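Local coordinates for heme-binding protein HutZ (PDB 3TGV) that binds heme with high efficiency and very probably degrades it to biliverdin beta and delta with release of the iron, at residues L17-V22 against S31-V36; G41-I46 against F122-L127; R79-F84 against F134-G139. The protein carries 1 engineered substitution. All blocks are in the same frame, centred on the assembly; numbering follows the deposited sequence.

Contact 1 (L17-V22 against S31-V36); sequences LQLATV and SYAPFV
Leu17-Val22 and Ser31-Val36 are the two arms of an antiparallel beta hairpin, their short axes 4.5 Å apart at closest approach, with Leu17 facing Ala33 and Leu19 facing Ser31 as hydrogen-bonded pairs around the non-hydrogen-bonded pair Gln18 and Tyr32. The four backbone bonds are not alike: Leu17 N and Leu19 N give the straighter ones, to Ala33 O and Ser31 O, yet Leu19 N sits above the plane of the Ser31 carbonyl. The pairing of the arms continues with a backbone bond between Thr21 and Asn29.

Leu17 and Phe35 make the main apolar contact. Leu17 CD2 stands over the middle of the Phe35 ring, 3.7 Å from its centroid, a CH-pi contact only 13° off the ring normal, while CD1 of the same leucine reaches the base of the phenylalanine at CB. Phe35 CG lies between its own backbone N and carbonyl carbon (chi1 75°), which raises the ring to meet this methyl. Further along, Leu19 CD1 touches Ala33 CB at 4.1 Å. Gln18 lays its NE2 against Tyr32 CB at 3.5 Å, the amide and phenol planes 7° apart. Beside the Leu19-Ser31 pair a water lies within bonding distance of Ser31 OG (2.7 Å), Thr21 OG1 and, more distantly, Leu19 O; Ser31 OG also bonds His52.

Strand 61-67 pairs with the other edge of strand 16-22, and strand 41-47 with that of strand 28-38. Helix 51-58 closes over Thr21, and Arg108 of helix 96-109 makes a cation-pi contact with Phe35. Across the dimer interface, the backbone N of Arg79 of the second subunit donates to Tyr32 OH, and the same Arg79 makes a cation-pi contact with the Tyr32 ring.

Contact 2 (G41-I46 against F122-L127); sequences GYFVLI and FMLFRL
Six backbone hydrogen bonds join Gly41-Ile46 to Phe122-Leu127 as antiparallel strands, through the pairs Tyr42 with Leu127, Val44 with Phe125 and Ile46 with Met123. The tight part is mostly apolar. Ile46 brings CG1 to 3.9 Å from Phe125 CD2, the two side chains crossing at about a right angle, and Val44 CG2 rests against Phe125 CB. On the opposite face, Leu124 CG is anti to the backbone N (chi1 176°), and CD1 reaches over to Phe43 CB of the partner strand at 4.0 Å. Arg126 runs alongside the same Phe43, its CB 3.4 Å from Phe43 CE1. Helix 96-109 packs on this Phe43 and Leu124 side, helix 51-58 on that of Ile46 and Phe125.

The partly exposed side is looser. The outer end of Arg126 holds its guanidinium plane 4° from that of the Phe43 ring, and its NH1 bonds Glu40 O. At the other end, Phe122 turns a ring edge to Leu45 O, with CD2 3.6 Å from that oxygen, and the Met123 side chain turns off from the neighbouring strand. The pairing helps close the curled antiparallel sheet, consistent with the split barrel of the FMN-binding clan.

Contact 3 (R79-F84 against F134-G139); sequences RKRLTF and FVKGFG
Arg81 and Lys136 exchange both backbone hydrogen bonds, Arg81 N to Lys136 O at 3.0 Å and Lys136 N to Arg81 O at 2.9 Å. Two residues on, Thr83 and Phe134 do the same, so that all four amides and all four carbonyls of these pairs are matched across the antiparallel strands. Phe134 N reaches Thr83 O at 2.8 Å, nearly straight at 174°.

The charged side chains find their partners mostly elsewhere. Arg81 NH1 donates to Arg79 O at 2.9 Å, the oxygen lying close to the guanidinium plane; the bond fixes the guanidinium beside the loop carbonyl, with Lys136 CG over one of its faces, 3.7 Å from NH1. The Lys136 chain bends, and NZ forms a salt bridge with Glu141. Lys80 NZ is paired with Glu6 and Lys80 N with a carboxylate oxygen of Glu68, while Gly137 N donates to Glu141.

Lys80 also spends its aliphatic length on Phe138. With CG anti to the backbone N (chi1 -177°), its CG lies 3.5 Å from Phe138 CE2; the exact placing of the chain end over the ring is doubtful. Arg81 O approaches that same ring at the edge. Leu82 CD2 touches both Val135 CG2 (3.6 Å) and Phe138 CE2 (3.8 Å).

Strand 134-136 is a short strand beside strand 81-91, whose other edge is held here by strand 61-67 through backbone bonds such as Leu82 with Met66. Helix 3-13 lies over Lys80, Leu82 and Phe138, with Phe10 meeting Phe138 edge-to-face. On the dimer side, the Arg79 guanidinium bonds Glu68 O and, more weakly, Gln18 of the second subunit, and Arg81 packs on Tyr32 of that subunit.

All three contacts are antiparallel pairings in one curled sheet, but they sit at different depths. Contacts 1 and 2 are buried and meet directly, since strands 28-38 and 41-47 are neighbours: Val36 O is 2.8 Å from Phe43 N, a probable hydrogen bond, and Ala33 packs on Val44. Contact 3 lies farther out, about 22 Å from contact 2 between centres, and touches it through Tyr42 and Phe84. Aliphatic and aromatic packing dominates contact 2, contact 1 adds a bound water, and contact 3 adds lysines paired with glutamates and arginines bonded to backbone carbonyls. Contacts 1 and 3 both reach the second subunit; contact 2 stays within its own chain.

Contact 1 (L17-V22 against S31-V36)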
loop_
_atom_site.group_PDB
_atom_site.type_symbol
_atom_site.label_atom_id
_atom_site.label_comp_id
_atom_site.label_asym_id
_atom_site.label_seq_id
_atom_site.Cartn_x
_atom_site.Cartn_y
_atom_site.Cartn_z
ATOM N N LEU A 17 3.809 1.455 -7.563
ATOM C CA LEU A 17 3.086 2.334 -6.660
ATOM C C LEU A 17 2.117 1.518 -5.822
ATOM O O LEU A 17 1.465 0.582 -6.326
ATOM C CB LEU A 17 2.278 3.364 -7.458
ATOM C CG LEU A 17 3.016 4.264 -8.448
ATOM C CD1 LEU A 17 2.046 5.245 -9.134
ATOM C CD2 LEU A 17 4.146 4.999 -7.722
ATOM N N GLN A 18 2.010 1.869 -4.550
ATOM C CA GLN A 18 0.897 1.385 -3.749
ATOM C C GLN A 18 -0.195 2.443 -3.781
ATOM O O GLN A 18 0.082 3.647 -3.635
ATOM C CB GLN A 18 1.317 1.089 -2.307
ATOM C CG GLN A 18 2.746 0.581 -2.153
ATOM C CD GLN A 18 3.039 -0.656 -2.957
ATOM O OE1 GLN A 18 4.017 -0.715 -3.711
ATOM N NE2 GLN A 18 2.204 -1.671 -2.791
ATOM N N LEU A 19 -1.436 1.993 -3.946
ATOM C CA LEU A 19 -2.563 2.892 -4.166
ATOM C C LEU A 19 -3.689 2.686 -3.161
ATOM O O LEU A 19 -4.053 1.554 -2.847
ATOM C CB LEU A 19 -3.127 2.696 -5.574
ATOM C CG LEU A 19 -2.118 2.585 -6.708
ATOM C CD1 LEU A 19 -2.784 2.089 -7.994
ATOM C CD2 LEU A 19 -1.408 3.924 -6.919
ATOM N N ALA A 20 -4.234 3.791 -2.662
ATOM C CA ALA A 20 -5.487 3.761 -1.929
ATOM C C ALA A 20 -6.560 4.444 -2.772
ATOM O O ALA A 20 -6.458 5.634 -3.070
ATOM C CB ALA A 20 -5.345 4.440 -0.574
ATOM N N THR A 21 -7.585 3.686 -3.162
ATOM C CA THR A 21 -8.664 4.230 -3.970
ATOM C C THR A 21 -9.972 4.123 -3.195
ATOM O O THR A 21 -10.012 3.537 -2.111
ATOM C CB THR A 21 -8.788 3.491 -5.319
ATOM O OG1 THR A 21 -9.017 2.099 -5.076
ATOM C CG2 THR A 21 -7.503 3.639 -6.121
ATOM N N VAL A 22 -11.038 4.695 -3.743
ATOM C CA VAL A 22 -12.337 4.662 -3.073
ATOM C C VAL A 22 -13.446 4.454 -4.087
ATOM O O VAL A 22 -13.368 4.962 -5.209
ATOM C CB VAL A 22 -12.618 5.958 -2.291
ATOM C CG1 VAL A 22 -11.941 5.925 -0.932
ATOM C CG2 VAL A 22 -12.164 7.169 -3.102
ATOM N N SER A 31 -4.159 -1.434 -3.103
ATOM C CA SER A 31 -3.720 -2.272 -4.206
ATOM C C SER A 31 -2.355 -1.766 -4.601
ATOM O O SER A 31 -1.831 -0.844 -3.967
ATOM C CB SER A 31 -4.671 -2.114 -5.393
ATOM O OG SER A 31 -4.709 -0.755 -5.802
ATOM N N TYR A 32 -1.772 -2.356 -5.642
ATOM C CA TYR A 32 -0.528 -1.826 -6.207
ATOM C C TYR A 32 -0.594 -1.848 -7.740
ATOM O O TYR A 32 -1.445 -2.515 -8.327
ATOM C CB TYR A 32 0.674 -2.645 -5.741
ATOM C CG TYR A 32 0.846 -3.891 -6.573
ATOM C CD1 TYR A 32 0.011 -4.985 -6.396
ATOM C CD2 TYR A 32 1.822 -3.960 -7.556
ATOM C CE1 TYR A 32 0.145 -6.132 -7.190
ATOM C CE2 TYR A 32 1.969 -5.094 -8.344
ATOM C CZ TYR A 32 1.136 -6.173 -8.152
ATOM O OH TYR A 32 1.301 -7.292 -8.937
ATOM N N ALA A 33 0.314 -1.123 -8.378
ATOM C CA ALA A 33 0.442 -1.164 -9.828
ATOM C C ALA A 33 1.845 -0.736 -10.237
ATOM O O ALA A 33 2.358 0.267 -9.739
ATOM C CB ALA A 33 -0.585 -0.250 -10.470
ATOM N N PRO A 34 2.478 -1.501 -11.137
ATOM C CA PRO A 34 3.706 -0.993 -11.759
ATOM C C PRO A 34 3.377 0.351 -12.421
ATOM O O PRO A 34 2.222 0.578 -12.791
ATOM C CB PRO A 34 4.038 -2.065 -12.810
ATOM C CG PRO A 34 3.435 -3.326 -12.252
ATOM C CD PRO A 34 2.186 -2.898 -11.511
ATOM N N PHE A 35 4.351 1.243 -12.542
ATOM C CA PHE A 35 4.078 2.575 -13.073
ATOM C C PHE A 35 5.231 3.067 -13.928
ATOM O O PHE A 35 6.330 2.528 -13.867
ATOM C CB PHE A 35 3.878 3.578 -11.926
ATOM C CG PHE A 35 5.164 3.972 -11.235
ATOM C CD1 PHE A 35 5.790 3.099 -10.352
ATOM C CD2 PHE A 35 5.751 5.213 -11.473
ATOM C CE1 PHE A 35 6.968 3.462 -9.707
ATOM C CE2 PHE A 35 6.938 5.579 -10.849
ATOM C CZ PHE A 35 7.544 4.719 -9.961
ATOM N N VAL A 36 4.960 4.094 -14.723
ATOM C CA VAL A 36 6.011 4.947 -15.265
ATOM C C VAL A 36 5.634 6.378 -14.933
ATOM O O VAL A 36 4.467 6.671 -14.664
ATOM C CB VAL A 36 6.149 4.807 -16.798
ATOM C CG1 VAL A 36 6.498 3.381 -17.175
ATOM C CG2 VAL A 36 4.873 5.250 -17.491
HETATM O O HOH W 1 -6.641 0.468 -4.447
#

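Contact 2 (G41-I46 against F122-L127)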
loop_
_atom_site.group_PDB
_atom_site.type_symbol
_atom_site.label_atom_id
_atom_site.label_comp_id
_atom_site.label_asym_id
_atom_site.label_seq_id
_atom_site.Cartn_x
_atom_site.Cartn_y
_atom_site.Cartn_z
ATOM N N GLY A 41 2.600 13.184 -15.732
ATOM C CA GLY A 41 2.145 12.599 -14.481
ATOM C C GLY A 41 2.622 11.171 -14.289
ATOM O O GLY A 41 3.541 10.714 -14.970
ATOM N N TYR A 42 1.999 10.464 -13.353
ATOM C CA TYR A 42 2.288 9.049 -13.158
ATOM C C TYR A 42 1.244 8.209 -13.891
ATOM O O TYR A 42 0.076 8.581 -13.956
ATOM C CB TYR A 42 2.302 8.701 -11.672
ATOM C CG TYR A 42 3.432 9.338 -10.880
ATOM C CD1 TYR A 42 4.533 8.590 -10.481
ATOM C CD2 TYR A 42 3.394 10.677 -10.534
ATOM C CE1 TYR A 42 5.566 9.156 -9.750
ATOM C CE2 TYR A 42 4.431 11.259 -9.804
ATOM C CZ TYR A 42 5.513 10.491 -9.419
ATOM O OH TYR A 42 6.541 11.060 -8.691
ATOM N N PHE A 43 1.660 7.080 -14.445
ATOM C CA PHE A 43 0.736 6.254 -15.212
ATOM C C PHE A 43 0.736 4.809 -14.752
ATOM O O PHE A 43 1.791 4.210 -14.553
ATOM C CB PHE A 43 1.052 6.330 -16.705
ATOM C CG PHE A 43 0.869 7.702 -17.285
ATOM C CD1 PHE A 43 -0.285 8.026 -17.985
ATOM C CD2 PHE A 43 1.852 8.674 -17.122
ATOM C CE1 PHE A 43 -0.453 9.297 -18.516
ATOM C CE2 PHE A 43 1.690 9.936 -17.646
ATOM C CZ PHE A 43 0.540 10.253 -18.341
ATOM N N VAL A 44 -0.461 4.259 -14.588
ATOM C CA VAL A 44 -0.610 2.836 -14.303
ATOM C C VAL A 44 -1.539 2.188 -15.319
ATOM O O VAL A 44 -2.479 2.821 -15.799
ATOM C CB VAL A 44 -1.168 2.599 -12.895
ATOM C CG1 VAL A 44 -0.177 3.115 -11.845
ATOM C CG2 VAL A 44 -2.533 3.267 -12.747
ATOM N N LEU A 45 -1.264 0.926 -15.635
ATOM C CA LEU A 45 -2.043 0.159 -16.604
ATOM C C LEU A 45 -2.688 -1.013 -15.878
ATOM O O LEU A 45 -2.030 -2.013 -15.603
ATOM C CB LEU A 45 -1.140 -0.357 -17.726
ATOM C CG LEU A 45 -1.808 -1.151 -18.860
ATOM C CD1 LEU A 45 -2.844 -0.292 -19.568
ATOM C CD2 LEU A 45 -0.782 -1.681 -19.847
ATOM N N ILE A 46 -3.977 -0.886 -15.580
ATOM C CA ILE A 46 -4.634 -1.790 -14.650
ATOM C C ILE A 46 -5.954 -2.370 -15.186
ATOM O O ILE A 46 -6.541 -1.858 -16.143
ATOM C CB ILE A 46 -4.890 -1.099 -13.292
ATOM C CG1 ILE A 46 -5.782 0.125 -13.482
ATOM C CG2 ILE A 46 -3.576 -0.721 -12.646
ATOM C CD1 ILE A 46 -6.242 0.772 -12.176
ATOM N N PHE A 122 -7.901 -3.763 -19.686
ATOM C CA PHE A 122 -6.765 -2.993 -19.189
ATOM C C PHE A 122 -6.837 -1.542 -19.598
ATOM O O PHE A 122 -6.775 -1.212 -20.778
ATOM C CB PHE A 122 -5.429 -3.621 -19.562
ATOM C CG PHE A 122 -4.963 -4.638 -18.569
ATOM C CD1 PHE A 122 -5.368 -5.954 -18.674
ATOM C CD2 PHE A 122 -4.147 -4.269 -17.508
ATOM C CE1 PHE A 122 -4.955 -6.896 -17.753
ATOM C CE2 PHE A 122 -3.727 -5.204 -16.582
ATOM C CZ PHE A 122 -4.131 -6.520 -16.705
ATOM N N MET A 123 -6.984 -0.687 -18.592
ATOM C CA MET A 123 -7.176 0.736 -18.786
ATOM C C MET A 123 -5.920 1.478 -18.348
ATOM O O MET A 123 -5.235 1.051 -17.418
ATOM C CB MET A 123 -8.358 1.208 -17.941
ATOM C CG MET A 123 -9.601 0.366 -18.095
ATOM S SD MET A 123 -10.866 0.827 -16.900
ATOM C CE MET A 123 -12.263 1.067 -18.002
ATOM N N LEU A 124 -5.627 2.589 -19.011
ATOM C CA LEU A 124 -4.473 3.404 -18.647
ATOM C C LEU A 124 -4.924 4.660 -17.917
ATOM O O LEU A 124 -5.662 5.475 -18.469
ATOM C CB LEU A 124 -3.681 3.773 -19.901
ATOM C CG LEU A 124 -2.484 4.713 -19.756
ATOM C CD1 LEU A 124 -1.397 4.092 -18.885
ATOM C CD2 LEU A 124 -1.942 5.051 -21.131
ATOM N N PHE A 125 -4.491 4.816 -16.671
ATOM C CA PHE A 125 -4.863 5.994 -15.894
ATOM C C PHE A 125 -3.682 6.935 -15.713
ATOM O O PHE A 125 -2.595 6.504 -15.346
ATOM C CB PHE A 125 -5.416 5.607 -14.515
ATOM C CG PHE A 125 -6.787 4.980 -14.556
ATOM C CD1 PHE A 125 -7.924 5.753 -14.372
ATOM C CD2 PHE A 125 -6.932 3.625 -14.767
ATOM C CE1 PHE A 125 -9.182 5.183 -14.405
ATOM C CE2 PHE A 125 -8.187 3.051 -14.804
ATOM C CZ PHE A 125 -9.313 3.832 -14.624
ATOM N N ARG A 126 -3.907 8.217 -15.982
ATOM C CA ARG A 126 -2.950 9.258 -15.611
ATOM C C ARG A 126 -3.233 9.765 -14.204
ATOM O O ARG A 126 -4.370 10.090 -13.873
ATOM C CB ARG A 126 -3.004 10.432 -16.588
ATOM C CG ARG A 126 -2.514 11.717 -15.957
ATOM C CD ARG A 126 -1.876 12.675 -16.943
ATOM N NE ARG A 126 -2.854 13.384 -17.754
ATOM C CZ ARG A 126 -2.676 14.618 -18.217
ATOM N NH1 ARG A 126 -1.559 15.284 -17.935
ATOM N NH2 ARG A 126 -3.617 15.190 -18.960
ATOM N N LEU A 127 -2.200 9.835 -13.373
ATOM C CA LEU A 127 -2.372 10.311 -12.009
ATOM C C LEU A 127 -1.537 11.557 -11.790
ATOM O O LEU A 127 -0.320 11.526 -11.959
ATOM C CB LEU A 127 -1.945 9.235 -11.018
ATOM C CG LEU A 127 -2.394 7.822 -11.358
ATOM C CD1 LEU A 127 -1.802 6.868 -10.350
ATOM C CD2 LEU A 127 -3.905 7.733 -11.372
#

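Contact 3 (R79-F84 against F134-G139)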
loop_
_atom_site.group_PDB
_atom_site.type_symbol
_atom_site.label_atom_id
_atom_site.label_comp_id
_atom_site.label_asym_id
_atom_site.label_seq_id
_atom_site.Cartn_x
_atom_site.Cartn_y
_atom_site.Cartn_z
ATOM N N ARG A 79 10.155 2.806 7.096
ATOM C CA ARG A 79 10.437 2.451 5.714
ATOM C C ARG A 79 10.572 3.725 4.876
ATOM O O ARG A 79 9.730 4.619 4.923
ATOM C CB ARG A 79 9.368 1.495 5.156
ATOM C CG ARG A 79 9.417 0.081 5.757
ATOM C CD ARG A 79 8.223 -0.771 5.336
ATOM N NE ARG A 79 8.317 -1.214 3.951
ATOM C CZ ARG A 79 7.341 -1.824 3.285
ATOM N NH1 ARG A 79 6.173 -2.080 3.868
ATOM N NH2 ARG A 79 7.536 -2.184 2.029
ATOM N N LYS A 80 11.669 3.818 4.142
ATOM C CA LYS A 80 11.913 4.939 3.246
ATOM C C LYS A 80 10.777 5.017 2.234
ATOM O O LYS A 80 10.449 4.018 1.582
ATOM C CB LYS A 80 13.256 4.714 2.543
ATOM C CG LYS A 80 13.744 5.804 1.623
ATOM C CD LYS A 80 15.209 5.529 1.258
ATOM C CE LYS A 80 15.623 6.188 -0.042
ATOM N NZ LYS A 80 17.003 5.801 -0.484
ATOM N N ARG A 81 10.164 6.190 2.102
ATOM C CA ARG A 81 8.979 6.302 1.259
ATOM C C ARG A 81 8.668 7.717 0.789
ATOM O O ARG A 81 9.099 8.699 1.406
ATOM C CB ARG A 81 7.767 5.741 2.002
ATOM C CG ARG A 81 7.376 6.531 3.255
ATOM C CD ARG A 81 6.436 5.711 4.136
ATOM N NE ARG A 81 5.961 6.461 5.296
ATOM C CZ ARG A 81 6.572 6.484 6.480
ATOM N NH1 ARG A 81 7.683 5.792 6.674
ATOM N NH2 ARG A 81 6.064 7.200 7.475
ATOM N N LEU A 82 7.916 7.791 -0.310
ATOM C CA LEU A 82 7.373 9.030 -0.858
ATOM C C LEU A 82 5.870 8.853 -0.935
ATOM O O LEU A 82 5.401 7.840 -1.450
ATOM C CB LEU A 82 7.864 9.248 -2.288
ATOM C CG LEU A 82 9.355 9.446 -2.561
ATOM C CD1 LEU A 82 9.581 9.640 -4.038
ATOM C CD2 LEU A 82 9.915 10.633 -1.759
ATOM N N THR A 83 5.104 9.820 -0.450
ATOM C CA THR A 83 3.644 9.698 -0.491
ATOM C C THR A 83 3.019 11.004 -0.975
ATOM O O THR A 83 3.502 12.104 -0.649
ATOM C CB THR A 83 3.074 9.325 0.894
ATOM O OG1 THR A 83 3.786 8.200 1.424
ATOM C CG2 THR A 83 1.600 8.950 0.788
ATOM N N PHE A 84 1.953 10.882 -1.755
ATOM C CA PHE A 84 1.228 12.045 -2.252
ATOM C C PHE A 84 -0.159 11.637 -2.718
ATOM O O PHE A 84 -0.385 10.474 -3.058
ATOM C CB PHE A 84 1.991 12.735 -3.389
ATOM C CG PHE A 84 2.278 11.851 -4.578
ATOM C CD1 PHE A 84 3.353 10.980 -4.568
ATOM C CD2 PHE A 84 1.492 11.923 -5.724
ATOM C CE1 PHE A 84 3.627 10.169 -5.665
ATOM C CE2 PHE A 84 1.765 11.111 -6.834
ATOM C CZ PHE A 84 2.837 10.241 -6.798
ATOM N N PHE A 134 5.118 14.082 0.544
ATOM C CA PHE A 134 5.798 13.761 1.789
ATOM C C PHE A 134 6.934 12.797 1.506
ATOM O O PHE A 134 6.779 11.825 0.762
ATOM C CB PHE A 134 4.830 13.161 2.786
ATOM C CG PHE A 134 5.480 12.669 4.050
ATOM C CD1 PHE A 134 5.638 11.312 4.282
ATOM C CD2 PHE A 134 5.891 13.558 5.027
ATOM C CE1 PHE A 134 6.227 10.854 5.460
ATOM C CE2 PHE A 134 6.479 13.113 6.198
ATOM C CZ PHE A 134 6.639 11.752 6.417
ATOM N N VAL A 135 8.072 13.070 2.121
ATOM C CA VAL A 135 9.290 12.333 1.868
ATOM C C VAL A 135 9.849 11.881 3.202
ATOM O O VAL A 135 10.055 12.695 4.101
ATOM C CB VAL A 135 10.313 13.249 1.182
ATOM C CG1 VAL A 135 11.618 12.525 0.935
ATOM C CG2 VAL A 135 9.726 13.795 -0.115
ATOM N N LYS A 136 10.094 10.587 3.346
ATOM C CA LYS A 136 10.623 10.087 4.606
ATOM C C LYS A 136 11.825 9.168 4.385
ATOM O O LYS A 136 11.772 8.260 3.549
ATOM C CB LYS A 136 9.523 9.365 5.387
ATOM C CG LYS A 136 9.998 8.720 6.676
ATOM C CD LYS A 136 10.033 9.717 7.828
ATOM C CE LYS A 136 10.348 9.024 9.151
ATOM N NZ LYS A 136 11.758 9.283 9.564
ATOM N N GLY A 137 12.905 9.426 5.119
ATOM C CA GLY A 137 14.085 8.573 5.106
ATOM C C GLY A 137 15.176 8.914 4.107
ATOM O O GLY A 137 16.050 8.086 3.833
ATOM N N PHE A 138 15.123 10.122 3.552
ATOM C CA PHE A 138 16.091 10.563 2.546
ATOM C C PHE A 138 17.051 11.632 3.102
ATOM O O PHE A 138 16.742 12.300 4.089
ATOM C CB PHE A 138 15.361 11.142 1.338
ATOM C CG PHE A 138 14.515 10.139 0.584
ATOM C CD1 PHE A 138 14.953 9.622 -0.623
ATOM C CD2 PHE A 138 13.284 9.731 1.077
ATOM C CE1 PHE A 138 14.177 8.704 -1.328
ATOM C CE2 PHE A 138 12.501 8.807 0.376
ATOM C CZ PHE A 138 12.953 8.304 -0.827
ATOM N N GLY A 139 18.198 11.803 2.447
ATOM C CA GLY A 139 19.149 12.844 2.821
ATOM C C GLY A 139 19.590 12.750 4.270
ATOM O O GLY A 139 20.138 11.743 4.699
#